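Local coordinates for structural PPIase-like protein L605 (Mimivirus, PDB 2OSE), which belongs to the cyclophilin family, probably serves as a structural component of the virion, and may have peptidyl-prolyl isomerase activity and bind cyclosporin A, at residues A[6-11]-A[40-45]; A[14-19]-A[32-37]; A[46-51]-A[203-208]; A[78-83]-A[195-200]; A[101-106]-A[144-149]. All blocks are in the same frame, centred on the assembly; numbering follows the deposited sequence.

Contact 1 (A[6-11]-A[40-45])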
# COMPACT_ATOMS: atom_id res chain seq x y z
N GLU A 6 -34.07 1.06 14.19
CA GLU A 6 -35.53 1.21 14.25
C GLU A 6 -35.92 2.29 15.27
O GLU A 6 -36.95 2.96 15.13
CB GLU A 6 -36.17 -0.15 14.59
CG GLU A 6 -36.11 -1.22 13.47
CD GLU A 6 -34.68 -1.74 13.14
OE1 GLU A 6 -34.00 -2.35 14.01
OE2 GLU A 6 -34.26 -1.56 11.96
N ASP A 7 -35.06 2.48 16.28
CA ASP A 7 -35.31 3.41 17.38
C ASP A 7 -34.07 4.28 17.69
O ASP A 7 -33.39 4.09 18.70
CB ASP A 7 -35.77 2.61 18.62
CG ASP A 7 -36.38 3.51 19.71
OD1 ASP A 7 -37.01 4.55 19.38
OD2 ASP A 7 -36.22 3.15 20.91
N LEU A 8 -33.80 5.23 16.81
CA LEU A 8 -32.55 6.00 16.83
C LEU A 8 -32.44 6.94 18.03
O LEU A 8 -33.43 7.61 18.37
CB LEU A 8 -32.44 6.86 15.57
CG LEU A 8 -32.10 6.24 14.22
CD1 LEU A 8 -32.00 7.38 13.23
CD2 LEU A 8 -30.79 5.47 14.32
N PRO A 9 -31.23 7.05 18.62
CA PRO A 9 -31.10 8.06 19.67
C PRO A 9 -31.25 9.43 19.02
O PRO A 9 -31.28 9.54 17.79
CB PRO A 9 -29.68 7.85 20.22
CG PRO A 9 -28.94 7.19 19.10
CD PRO A 9 -29.96 6.34 18.37
N ASN A 10 -31.42 10.47 19.82
CA ASN A 10 -31.46 11.79 19.23
C ASN A 10 -30.52 12.71 19.96
O ASN A 10 -30.71 13.00 21.14
CB ASN A 10 -32.89 12.34 19.17
CG ASN A 10 -33.01 13.50 18.21
OD1 ASN A 10 -32.18 14.42 18.21
ND2 ASN A 10 -34.05 13.47 17.38
N SER A 11 -29.47 13.13 19.25
CA SER A 11 -28.36 13.83 19.89
C SER A 11 -28.48 15.34 19.73
O SER A 11 -27.62 16.10 20.20
CB SER A 11 -27.02 13.31 19.35
OG SER A 11 -26.70 12.04 19.92
N PHE A 40 -28.96 12.86 7.30
CA PHE A 40 -28.75 11.42 7.38
C PHE A 40 -28.80 11.01 8.82
O PHE A 40 -27.74 10.78 9.44
CB PHE A 40 -27.34 11.08 6.82
CG PHE A 40 -27.07 9.62 6.60
CD1 PHE A 40 -27.98 8.63 6.98
CD2 PHE A 40 -25.85 9.23 5.99
CE1 PHE A 40 -27.70 7.28 6.78
CE2 PHE A 40 -25.55 7.88 5.78
CZ PHE A 40 -26.48 6.89 6.16
N PRO A 41 -30.02 10.89 9.40
CA PRO A 41 -30.10 10.59 10.82
C PRO A 41 -29.29 9.42 11.38
O PRO A 41 -28.61 9.58 12.40
CB PRO A 41 -31.62 10.36 11.03
CG PRO A 41 -32.24 11.27 10.07
CD PRO A 41 -31.37 11.13 8.83
N ALA A 42 -29.35 8.25 10.75
CA ALA A 42 -28.64 7.09 11.31
C ALA A 42 -27.11 7.22 11.19
O ALA A 42 -26.39 6.73 12.03
CB ALA A 42 -29.11 5.77 10.59
N GLY A 43 -26.64 7.85 10.13
CA GLY A 43 -25.19 8.03 9.91
C GLY A 43 -24.60 9.08 10.83
O GLY A 43 -23.48 8.92 11.31
N VAL A 44 -25.34 10.15 11.05
CA VAL A 44 -25.02 11.20 12.05
C VAL A 44 -24.99 10.64 13.48
O VAL A 44 -24.02 10.89 14.24
CB VAL A 44 -25.98 12.40 11.92
CG1 VAL A 44 -25.84 13.38 13.13
CG2 VAL A 44 -25.68 13.11 10.63
N GLU A 45 -26.02 9.89 13.86
CA GLU A 45 -26.02 9.30 15.20
C GLU A 45 -24.88 8.32 15.44
O GLU A 45 -24.27 8.32 16.50
CB GLU A 45 -27.40 8.68 15.58
CG GLU A 45 -28.52 9.72 15.72
CD GLU A 45 -28.31 10.77 16.84
OE1 GLU A 45 -27.62 10.51 17.86
OE2 GLU A 45 -28.86 11.89 16.68
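Ser11 takes both oxygens of the Glu45 carboxylate. Its OG donates to Glu45 OE1 at 2.7 Å and uses the syn lone pair of that oxygen. Its backbone N donates to Glu45 OE2 at 2.9 Å, from the syn side but 26° out of the carboxylate plane. Two donors of one residue thus fix the rotation of the acid group. Pro9 lies alongside, running opposite to the Glu45 chain, with its CG 3.8 Å from Glu45 OE1. Glu45 reaches this place by folding at chi2 (-62°), which turns its carboxylate toward the 6-11 segment. The apolar half of the contact belongs to Leu8. Its CD1 branch meets Pro41 CB at 3.7 Å, and its CD2 branch reaches Ala42 CB at 4.1 Å.

The two halves sit on the first turns of helix 41-52, one of the helices that pack on the cyclophilin beta barrel. The N-terminal arm ahead of strand 16-23 runs across this helix without regular structure of its own. Phe40 is the N-cap residue, and the helix begins with bonds from Val44 N to Phe40 O and from Glu45 N to Pro41 O.

Further out, Arg37, which belongs to neither segment, ties both together: its NE makes a salt bridge to Glu45 OE2, and its NH2 bonds to Pro9 O. With this guanidinium and the Ser11 donors around it, Glu45 is probably held in its ionised form. Tyr107 bonds through its OH to Ala42 O and packs on Leu8.

Contact 2 (A[14-19]-A[32-37])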
# COMPACT_ATOMS: atom_id res chain seq x y z
N ASN A 14 -28.31 19.71 15.53
CA ASN A 14 -26.97 20.01 15.07
C ASN A 14 -25.99 19.68 16.18
O ASN A 14 -25.48 20.58 16.85
CB ASN A 14 -26.84 21.46 14.65
CG ASN A 14 -27.65 21.78 13.41
OD1 ASN A 14 -28.67 22.46 13.50
ND2 ASN A 14 -27.21 21.31 12.25
N PRO A 15 -25.73 18.38 16.40
CA PRO A 15 -24.78 18.03 17.44
C PRO A 15 -23.43 18.64 17.08
O PRO A 15 -23.13 18.80 15.92
CB PRO A 15 -24.68 16.50 17.35
CG PRO A 15 -25.88 16.08 16.60
CD PRO A 15 -26.23 17.19 15.68
N ARG A 16 -22.64 19.01 18.08
CA ARG A 16 -21.29 19.49 17.84
C ARG A 16 -20.35 18.59 18.54
O ARG A 16 -20.62 18.18 19.67
CB ARG A 16 -21.13 20.92 18.33
CG ARG A 16 -21.88 21.94 17.48
CD ARG A 16 -21.74 23.34 18.05
NE ARG A 16 -22.71 24.19 17.40
CZ ARG A 16 -22.44 25.07 16.46
NH1 ARG A 16 -21.21 25.31 16.11
NH2 ARG A 16 -23.44 25.75 15.89
N VAL A 17 -19.23 18.27 17.90
CA VAL A 17 -18.25 17.33 18.46
C VAL A 17 -16.85 17.86 18.22
O VAL A 17 -16.66 18.75 17.38
CB VAL A 17 -18.36 15.93 17.85
CG1 VAL A 17 -19.76 15.30 18.09
CG2 VAL A 17 -18.00 15.98 16.34
N TYR A 18 -15.89 17.31 18.95
CA TYR A 18 -14.47 17.64 18.76
C TYR A 18 -13.60 16.39 18.59
O TYR A 18 -13.96 15.29 19.06
CB TYR A 18 -13.96 18.48 19.95
CG TYR A 18 -14.20 17.81 21.30
CD1 TYR A 18 -13.25 16.96 21.86
CD2 TYR A 18 -15.41 18.01 22.01
CE1 TYR A 18 -13.48 16.32 23.11
CE2 TYR A 18 -15.64 17.35 23.24
CZ TYR A 18 -14.67 16.51 23.77
OH TYR A 18 -14.90 15.86 24.99
N MET A 19 -12.47 16.59 17.94
CA MET A 19 -11.44 15.56 17.75
C MET A 19 -10.07 16.24 17.77
O MET A 19 -9.75 17.04 16.86
CB MET A 19 -11.56 14.93 16.36
CG MET A 19 -12.49 13.83 16.21
SD MET A 19 -12.68 13.41 14.43
CE MET A 19 -13.98 12.22 14.73
N GLN A 32 -13.34 20.92 15.39
CA GLN A 32 -14.65 21.09 15.99
C GLN A 32 -15.62 21.01 14.85
O GLN A 32 -15.48 21.72 13.86
CB GLN A 32 -14.73 22.48 16.61
CG GLN A 32 -13.82 22.69 17.87
CD GLN A 32 -13.95 24.10 18.36
OE1 GLN A 32 -13.52 25.02 17.68
NE2 GLN A 32 -14.56 24.28 19.53
N ILE A 33 -16.59 20.11 14.96
CA ILE A 33 -17.42 19.76 13.82
C ILE A 33 -18.89 19.89 14.20
O ILE A 33 -19.30 19.36 15.24
CB ILE A 33 -17.13 18.29 13.37
CG1 ILE A 33 -15.69 18.15 12.83
CG2 ILE A 33 -18.13 17.81 12.27
CD1 ILE A 33 -15.20 16.71 12.80
N LYS A 34 -19.65 20.60 13.38
CA LYS A 34 -21.10 20.66 13.54
C LYS A 34 -21.77 19.71 12.53
O LYS A 34 -21.52 19.81 11.35
CB LYS A 34 -21.58 22.09 13.24
CG LYS A 34 -23.08 22.28 13.47
CD LYS A 34 -23.47 23.77 13.27
CE LYS A 34 -23.98 24.14 11.91
NZ LYS A 34 -24.98 25.30 12.00
N LEU A 35 -22.65 18.84 13.03
CA LEU A 35 -23.30 17.84 12.19
C LEU A 35 -24.71 18.27 11.81
O LEU A 35 -25.33 19.12 12.49
CB LEU A 35 -23.31 16.47 12.87
CG LEU A 35 -21.85 15.98 12.98
CD1 LEU A 35 -21.42 16.00 14.45
CD2 LEU A 35 -21.68 14.64 12.42
N PHE A 36 -25.21 17.71 10.71
CA PHE A 36 -26.52 18.08 10.18
C PHE A 36 -27.34 16.80 10.27
O PHE A 36 -27.33 16.00 9.36
CB PHE A 36 -26.46 18.57 8.73
CG PHE A 36 -25.30 19.53 8.40
CD1 PHE A 36 -25.02 20.64 9.20
CD2 PHE A 36 -24.53 19.32 7.27
CE1 PHE A 36 -23.98 21.50 8.88
CE2 PHE A 36 -23.50 20.17 6.93
CZ PHE A 36 -23.21 21.26 7.74
N ARG A 37 -28.00 16.58 11.40
CA ARG A 37 -28.70 15.32 11.62
C ARG A 37 -29.76 15.11 10.54
O ARG A 37 -29.98 13.97 10.15
CB ARG A 37 -29.34 15.26 13.01
CG ARG A 37 -29.80 13.86 13.44
CD ARG A 37 -30.70 13.93 14.68
NE ARG A 37 -30.96 12.61 15.23
CZ ARG A 37 -32.07 11.89 14.99
NH1 ARG A 37 -33.00 12.37 14.20
NH2 ARG A 37 -32.22 10.68 15.53
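Backbone hydrogen bonds join Val17 and Ile33 in both directions. Val17 N donates to Ile33 O at 2.9 Å, and Ile33 N returns a bond of 2.8 Å to Val17 O. Leu35 N continues the ladder to Pro15 O. Past it a side chain takes over: Asn14 ND2 donates to Leu35 O at 2.9 Å, tilted 21° from the carbonyl plane. The same ND2 lies at the edge of the Phe36 ring, 3.8 Å from Phe36 CD1, with amide and ring planes 79° apart.

This is the antiparallel hairpin of strands 16-23 and 26-35 in the cyclophilin barrel. Arg16 with Lys34 and Tyr18 with Gln32 are its non-hydrogen-bonded pairs.

Apolar contacts lie on the face of Val17 and Ile33. Val17 CG2 meets Ile33 CB obliquely and Leu35 CD1 across, both at 3.9 Å. Phe47 of helix 41-52 packs on Met19 and Leu35, and Thr51 packs on Val17.

The face of Arg16, Lys34, Tyr18 and Gln32 carries the charged pair. With CG anti to the backbone N (chi1 -176°), the Lys34 chain is sent alongside Arg16 in the same direction. This brings its CD over one guanidinium face, 3.3 Å from Arg16 NH2. The charged ends stay close, with Arg16 NH2 and Lys34 NZ 4.2 Å apart, which is probably unfavourable. Arg16 also makes a cation-pi contact with Tyr174.

Contact 3 (A[46-51]-A[203-208])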
# COMPACT_ATOMS: atom_id res chain seq x y z
N ASN A 46 -24.55 7.51 14.42
CA ASN A 46 -23.41 6.62 14.56
C ASN A 46 -22.12 7.44 14.74
O ASN A 46 -21.33 7.13 15.60
CB ASN A 46 -23.29 5.71 13.32
CG ASN A 46 -22.16 4.70 13.43
OD1 ASN A 46 -22.04 3.97 14.43
ND2 ASN A 46 -21.31 4.64 12.39
N PHE A 47 -21.94 8.48 13.93
CA PHE A 47 -20.76 9.34 14.07
C PHE A 47 -20.69 9.94 15.47
O PHE A 47 -19.67 9.80 16.16
CB PHE A 47 -20.74 10.45 13.02
CG PHE A 47 -19.44 11.24 13.00
CD1 PHE A 47 -18.38 10.83 12.19
CD2 PHE A 47 -19.28 12.38 13.80
CE1 PHE A 47 -17.16 11.53 12.18
CE2 PHE A 47 -18.07 13.10 13.79
CZ PHE A 47 -17.01 12.68 12.97
N VAL A 48 -21.76 10.60 15.91
CA VAL A 48 -21.77 11.19 17.26
C VAL A 48 -21.55 10.18 18.39
O VAL A 48 -20.80 10.46 19.33
CB VAL A 48 -23.06 12.07 17.51
CG1 VAL A 48 -23.05 12.64 18.91
CG2 VAL A 48 -23.17 13.20 16.53
N GLN A 49 -22.18 9.00 18.33
CA GLN A 49 -21.99 8.05 19.45
C GLN A 49 -20.61 7.45 19.47
O GLN A 49 -20.13 7.04 20.52
CB GLN A 49 -23.06 6.96 19.47
CG GLN A 49 -24.47 7.48 19.55
CD GLN A 49 -24.70 8.46 20.70
OE1 GLN A 49 -24.09 8.35 21.77
NE2 GLN A 49 -25.59 9.42 20.48
N LEU A 50 -19.96 7.38 18.31
CA LEU A 50 -18.58 6.88 18.26
C LEU A 50 -17.62 7.93 18.80
O LEU A 50 -16.54 7.62 19.29
CB LEU A 50 -18.20 6.52 16.84
CG LEU A 50 -18.78 5.17 16.37
CD1 LEU A 50 -18.34 4.93 14.95
CD2 LEU A 50 -18.28 4.05 17.27
N THR A 51 -18.02 9.18 18.66
CA THR A 51 -17.27 10.27 19.19
C THR A 51 -17.36 10.25 20.72
O THR A 51 -16.36 10.44 21.41
CB THR A 51 -17.84 11.53 18.56
OG1 THR A 51 -17.07 11.85 17.40
CG2 THR A 51 -17.90 12.62 19.52
N CYS A 203 -11.67 12.64 21.87
CA CYS A 203 -12.81 13.09 21.10
C CYS A 203 -14.03 13.03 22.01
O CYS A 203 -14.00 12.40 23.09
CB CYS A 203 -12.98 12.28 19.80
SG CYS A 203 -13.15 10.51 20.02
N GLY A 204 -15.09 13.66 21.58
CA GLY A 204 -16.26 13.82 22.43
C GLY A 204 -17.27 14.70 21.76
O GLY A 204 -17.01 15.27 20.71
N ALA A 205 -18.44 14.79 22.38
CA ALA A 205 -19.49 15.70 21.96
C ALA A 205 -19.59 16.76 23.01
O ALA A 205 -19.44 16.47 24.22
CB ALA A 205 -20.82 14.96 21.84
N TYR A 206 -19.78 18.00 22.57
CA TYR A 206 -20.19 19.08 23.46
C TYR A 206 -21.63 18.84 23.89
O TYR A 206 -22.42 18.25 23.13
CB TYR A 206 -20.11 20.43 22.75
CG TYR A 206 -18.74 20.80 22.29
CD1 TYR A 206 -17.80 21.31 23.19
CD2 TYR A 206 -18.37 20.64 20.96
CE1 TYR A 206 -16.52 21.65 22.75
CE2 TYR A 206 -17.10 20.98 20.53
CZ TYR A 206 -16.19 21.47 21.42
OH TYR A 206 -14.94 21.82 20.97
N LEU A 207 -22.00 19.32 25.08
CA LEU A 207 -23.41 19.27 25.54
C LEU A 207 -24.29 19.94 24.51
O LEU A 207 -24.02 21.06 24.06
CB LEU A 207 -23.62 20.03 26.87
CG LEU A 207 -25.02 19.89 27.54
CD1 LEU A 207 -25.14 18.53 28.26
CD2 LEU A 207 -25.28 21.03 28.55
N ASP A 208 -25.36 19.26 24.14
CA ASP A 208 -26.40 19.92 23.35
C ASP A 208 -27.49 20.41 24.30
O ASP A 208 -28.26 19.61 24.84
CB ASP A 208 -26.98 18.99 22.28
CG ASP A 208 -27.99 19.68 21.41
OD1 ASP A 208 -27.57 20.19 20.34
OD2 ASP A 208 -29.18 19.74 21.81
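Thr51 O is approached by two residues of the facing strand. Cys203 SG stands 3.5 Å from Thr51 O, and the Gly204 CA makes a CA-H...O contact to that same Thr51 O, also at 3.5 Å. Gly204 N is equally near this oxygen, but its angle is too poor for a hydrogen bond. Cys203 puts its sulfur there with chi1 at 57°, which places SG between the backbone N and the carbonyl carbon. Gly204 is almost fully extended, and its backbone runs close to the last turn of the helix. The CA atoms of Thr51 and Gly204 are 4.9 Å apart.

Helix 41-52 here packs across strand 198-205 at Gly204. The strand belongs to the cyclophilin barrel, and the helix is one of those that pack on it. The two short axes make an angle of 121° and come within 7.2 Å. Strand 16-23 lies beside the same strand, and Gly204 shares a backbone hydrogen bond with Tyr18 there. Next along the helix, Asn52 OD1 receives a weak bond from Ala205 N.

The Thr51 side chain presses its methyl on the Gly204-Ala205 peptide. CG2 comes to 3.0 Å from Gly204 O, which is very short, and chi1 (-94°) lies away from the staggered positions. The exact placement of this methyl is therefore doubtful. The Thr51 backbone itself is tied into the helix by its N, which bonds to Phe47 O. One turn earlier, Val48 CG1 meets Ala205 CB more loosely at 4.4 Å.

Contact 4 (A[78-83]-A[195-200])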
# COMPACT_ATOMS: atom_id res chain seq x y z
N GLY A 78 -7.93 7.01 18.71
CA GLY A 78 -6.88 6.07 18.34
C GLY A 78 -6.90 5.68 16.88
O GLY A 78 -5.90 5.19 16.36
N CYS A 79 -8.03 5.92 16.20
CA CYS A 79 -8.12 5.67 14.75
C CYS A 79 -7.08 6.44 13.96
O CYS A 79 -6.83 7.63 14.23
CB CYS A 79 -9.49 6.07 14.23
SG CYS A 79 -10.76 4.94 14.69
N LYS A 80 -6.49 5.76 12.98
CA LYS A 80 -5.55 6.40 12.06
C LYS A 80 -6.29 7.01 10.88
O LYS A 80 -7.38 6.55 10.51
CB LYS A 80 -4.51 5.39 11.54
CG LYS A 80 -3.76 4.63 12.65
CD LYS A 80 -2.64 3.75 12.08
CE LYS A 80 -1.88 3.02 13.22
NZ LYS A 80 -0.98 1.96 12.62
N PHE A 81 -5.71 8.05 10.29
CA PHE A 81 -6.19 8.55 9.02
C PHE A 81 -5.54 7.69 7.97
O PHE A 81 -4.33 7.79 7.76
CB PHE A 81 -5.91 10.06 8.87
CG PHE A 81 -6.82 10.90 9.73
CD1 PHE A 81 -8.09 11.28 9.26
CD2 PHE A 81 -6.45 11.23 11.02
CE1 PHE A 81 -8.96 12.02 10.08
CE2 PHE A 81 -7.31 11.98 11.85
CZ PHE A 81 -8.56 12.37 11.37
N HIS A 82 -6.34 6.83 7.34
CA HIS A 82 -5.82 5.70 6.54
C HIS A 82 -5.69 5.96 5.05
O HIS A 82 -4.95 5.25 4.34
CB HIS A 82 -6.59 4.39 6.83
CG HIS A 82 -8.07 4.44 6.52
ND1 HIS A 82 -8.57 4.57 5.25
CD2 HIS A 82 -9.15 4.29 7.33
CE1 HIS A 82 -9.88 4.51 5.27
NE2 HIS A 82 -10.26 4.35 6.53
N ASN A 83 -6.41 6.97 4.55
CA ASN A 83 -6.36 7.37 3.16
C ASN A 83 -6.29 8.87 3.25
O ASN A 83 -7.15 9.50 3.93
CB ASN A 83 -7.64 6.98 2.39
CG ASN A 83 -7.64 5.54 1.87
OD1 ASN A 83 -7.59 5.32 0.66
ND2 ASN A 83 -7.72 4.56 2.77
N TYR A 195 4.17 9.55 3.76
CA TYR A 195 3.46 10.51 4.58
C TYR A 195 3.61 10.14 6.05
O TYR A 195 3.76 8.96 6.40
CB TYR A 195 1.96 10.53 4.20
CG TYR A 195 1.62 10.77 2.73
CD1 TYR A 195 2.11 11.88 2.03
CD2 TYR A 195 0.77 9.89 2.05
CE1 TYR A 195 1.79 12.10 0.66
CE2 TYR A 195 0.43 10.09 0.71
CZ TYR A 195 0.94 11.20 0.01
OH TYR A 195 0.61 11.40 -1.32
N PRO A 196 3.54 11.15 6.93
CA PRO A 196 3.42 10.89 8.36
C PRO A 196 2.07 10.20 8.67
O PRO A 196 1.16 10.30 7.87
CB PRO A 196 3.50 12.29 8.98
CG PRO A 196 3.10 13.23 7.88
CD PRO A 196 3.58 12.60 6.62
N THR A 197 1.98 9.48 9.79
CA THR A 197 0.70 8.86 10.21
C THR A 197 -0.07 9.71 11.22
O THR A 197 0.35 9.87 12.37
CB THR A 197 0.89 7.41 10.68
OG1 THR A 197 1.27 6.63 9.55
CG2 THR A 197 -0.43 6.82 11.24
N PHE A 198 -1.20 10.26 10.78
CA PHE A 198 -2.06 11.04 11.66
C PHE A 198 -3.08 10.16 12.34
O PHE A 198 -3.54 9.16 11.77
CB PHE A 198 -2.78 12.14 10.84
CG PHE A 198 -1.84 13.13 10.23
CD1 PHE A 198 -1.26 14.13 11.00
CD2 PHE A 198 -1.49 13.04 8.90
CE1 PHE A 198 -0.38 15.03 10.43
CE2 PHE A 198 -0.59 13.95 8.32
CZ PHE A 198 -0.04 14.93 9.07
N SER A 199 -3.49 10.53 13.54
CA SER A 199 -4.54 9.77 14.20
C SER A 199 -5.44 10.68 14.99
O SER A 199 -5.11 11.86 15.21
CB SER A 199 -3.93 8.69 15.11
OG SER A 199 -2.99 9.29 15.97
N ILE A 200 -6.56 10.13 15.43
CA ILE A 200 -7.49 10.84 16.30
C ILE A 200 -7.07 10.62 17.75
O ILE A 200 -6.80 9.46 18.16
CB ILE A 200 -8.96 10.34 16.06
CG1 ILE A 200 -9.35 10.55 14.58
CG2 ILE A 200 -9.95 10.99 17.02
CD1 ILE A 200 -10.70 9.79 14.12
O HOH W 1 -2.40 9.62 8.31
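Phe81 meets the backbone of Phe198 with the edge of its ring. Its CD2 lies 3.6 Å from Phe198 O, and the ring plane runs on through Phe198 C and Ser199 N. Phe81 CG is anti to the carbonyl carbon (chi1 -74°), which brings this edge to Phe198. The segment before strand 83-85 is here laid against strand 198-205 of the cyclophilin barrel by a single beta bridge, Lys80 with Ser199.

Ile200 crosses the Phe81 side chain at about a right angle. Its CG1 is 3.7 Å from Phe81 CE2, approaching the ring obliquely. Its CD1 meets Cys79 CB at 3.9 Å. Of the Phe198 side chain, CB lies near Phe81 CD2, while the ring leads off to Ile183 and Met186 of helix 177-186. The extended Lys80 chain crosses Thr197 obliquely, CD against CG2.

Backbone bonds set the register of the two chains. Phe81 N donates to Phe198 O at 2.9 Å, nearly straight (172°) but tilted 33° from the carbonyl plane. Ile200 N donates to Cys79 O at 2.8 Å. Gly78 N closes the row on Ile200 O. Phe81 also packs on Ile21, Ile90 and Ser92. His82 and Asn83 lie against Gly192 of the second subunit. By family comparison, Asn83 probably takes the place of the catalytic arginine of typical cyclophilins.

A water extends the bridge past the last direct bond: it accepts from Phe198 N at 2.8 Å and donates to Phe81 O at 2.7 Å.

Contact 5 (A[101-106]-A[144-149])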
# COMPACT_ATOMS: atom_id res chain seq x y z
N SER A 101 -7.53 -4.33 11.65
CA SER A 101 -8.08 -3.00 11.26
C SER A 101 -9.39 -3.01 10.46
O SER A 101 -9.38 -3.30 9.26
CB SER A 101 -7.03 -2.21 10.47
OG SER A 101 -7.48 -0.87 10.26
N SER A 102 -10.50 -2.65 11.09
CA SER A 102 -11.77 -2.51 10.37
C SER A 102 -12.77 -1.51 11.00
O SER A 102 -12.64 -1.10 12.15
CB SER A 102 -12.43 -3.88 10.16
OG SER A 102 -13.01 -4.36 11.36
N ALA A 103 -13.79 -1.18 10.22
CA ALA A 103 -14.82 -0.24 10.62
C ALA A 103 -16.01 -0.96 11.26
O ALA A 103 -16.15 -2.19 11.13
CB ALA A 103 -15.28 0.59 9.42
N GLY A 104 -16.88 -0.18 11.91
CA GLY A 104 -18.05 -0.74 12.56
C GLY A 104 -19.15 0.28 12.73
O GLY A 104 -19.10 1.35 12.12
N THR A 105 -20.14 -0.07 13.54
CA THR A 105 -21.28 0.78 13.83
C THR A 105 -21.75 0.50 15.26
O THR A 105 -21.46 -0.56 15.83
CB THR A 105 -22.46 0.62 12.82
OG1 THR A 105 -23.26 -0.53 13.14
CG2 THR A 105 -21.98 0.55 11.36
N VAL A 106 -22.47 1.46 15.84
CA VAL A 106 -23.01 1.34 17.20
C VAL A 106 -24.30 0.49 17.23
O VAL A 106 -24.84 0.18 18.29
CB VAL A 106 -23.29 2.74 17.86
CG1 VAL A 106 -22.00 3.55 18.00
CG2 VAL A 106 -24.36 3.54 17.06
N ASP A 144 -20.82 3.09 7.28
CA ASP A 144 -20.35 2.68 8.58
C ASP A 144 -19.64 3.89 9.27
O ASP A 144 -19.97 5.06 8.98
CB ASP A 144 -19.49 1.38 8.48
CG ASP A 144 -18.31 1.48 7.50
OD1 ASP A 144 -17.86 2.63 7.19
OD2 ASP A 144 -17.81 0.40 7.04
N SER A 145 -18.72 3.59 10.17
CA SER A 145 -17.90 4.58 10.87
C SER A 145 -16.88 5.35 10.00
O SER A 145 -16.29 6.33 10.48
CB SER A 145 -17.14 3.85 11.99
OG SER A 145 -16.36 2.79 11.45
N THR A 146 -16.66 4.89 8.76
CA THR A 146 -15.73 5.49 7.80
C THR A 146 -16.16 6.88 7.32
O THR A 146 -17.24 7.05 6.76
CB THR A 146 -15.52 4.59 6.54
OG1 THR A 146 -15.26 3.24 6.97
CG2 THR A 146 -14.31 5.11 5.70
N PHE A 147 -15.30 7.87 7.53
CA PHE A 147 -15.69 9.24 7.28
C PHE A 147 -14.56 9.99 6.59
O PHE A 147 -13.40 9.65 6.73
CB PHE A 147 -16.13 9.92 8.60
CG PHE A 147 -14.98 10.27 9.53
CD1 PHE A 147 -14.24 11.43 9.32
CD2 PHE A 147 -14.66 9.45 10.59
CE1 PHE A 147 -13.21 11.76 10.17
CE2 PHE A 147 -13.61 9.77 11.46
CZ PHE A 147 -12.90 10.92 11.24
N MET A 148 -14.92 11.04 5.86
CA MET A 148 -13.99 11.83 5.10
C MET A 148 -14.13 13.30 5.50
O MET A 148 -15.24 13.77 5.72
CB MET A 148 -14.37 11.69 3.63
CG MET A 148 -13.46 12.45 2.66
SD MET A 148 -14.01 12.39 0.95
CE MET A 148 -13.52 10.68 0.54
N ILE A 149 -13.01 14.02 5.52
CA ILE A 149 -13.02 15.50 5.63
C ILE A 149 -12.25 16.08 4.47
O ILE A 149 -11.10 15.66 4.18
CB ILE A 149 -12.42 15.98 7.02
CG1 ILE A 149 -13.20 15.37 8.19
CG2 ILE A 149 -12.37 17.51 7.10
CD1 ILE A 149 -12.64 15.72 9.55
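Ala103 sets its methyl over one face of the Asp144 carboxylate, with CB 3.5 Å from Asp144 OD2. The same face receives two donors of Thr146. Thr146 OG1 gives a 2.7 Å bond to Asp144 OD1 from the syn side but tilted out of the carboxylate plane, and Thr146 N gives one of 3.0 Å from above the plane, 39° out of it. The bond from Thr146 N makes an Asx turn. Asp144 OD1 has a further partner in Arg193 of the second subunit, which forms a salt bridge with it. The intrasubunit turn thus orients a carboxylate that works across the trimer interface. The Phe147 ring has Ser145 O at its edge, in plane.

Ser145 holds the other half of the contact. Its OG accepts from Gly104 N at 3.1 Å, close to straight, and is also bonded to Gly93 O. It lies there because chi1 is 57°, between the backbone N and the carbonyl carbon. Ser145 N returns a bent bond (133°) to Gly104 O at 3.0 Å.

These bonds fasten the long loop between strands 89-92 and 128-135 to the residues leading into strand 147-150 in the cyclophilin barrel. By comparison of sequence, strand 147-150 probably borders the substrate groove in typical cyclophilins.

Thr105 crosses Asp144 at about a right angle, CG2 to CB at 3.9 Å. Its hydroxyl turns elsewhere, to Glu110 O. Nearby, Asn46 OD1 of helix 41-52 accepts from Val106 N, and Leu50 packs on Ser145. Phe147 points inward, edge-to-face with Tyr76 and Phe47.

Overall arrangement
Contacts 1 and 3 use successive turns of helix 41-52, with centres about 12 Å apart. Contact 2 joins contact 1 through Arg37. It joins contact 3 where strands 16-23 and 198-205 pair, and the centres of contacts 2 and 3 are about 7 Å apart. Strand 198-205 runs on from contact 3 to contact 4, whose centre lies about 26 Å from that of contact 1, across the chain's centre. Phe147 of contact 5 packs inside the barrel on Met19 and Ile200. Contacts 4 and 5, about 13 Å apart between centres, both touch the second subunit. They also carry Asn83 and Met148, which probably lie where typical cyclophilins form their substrate groove.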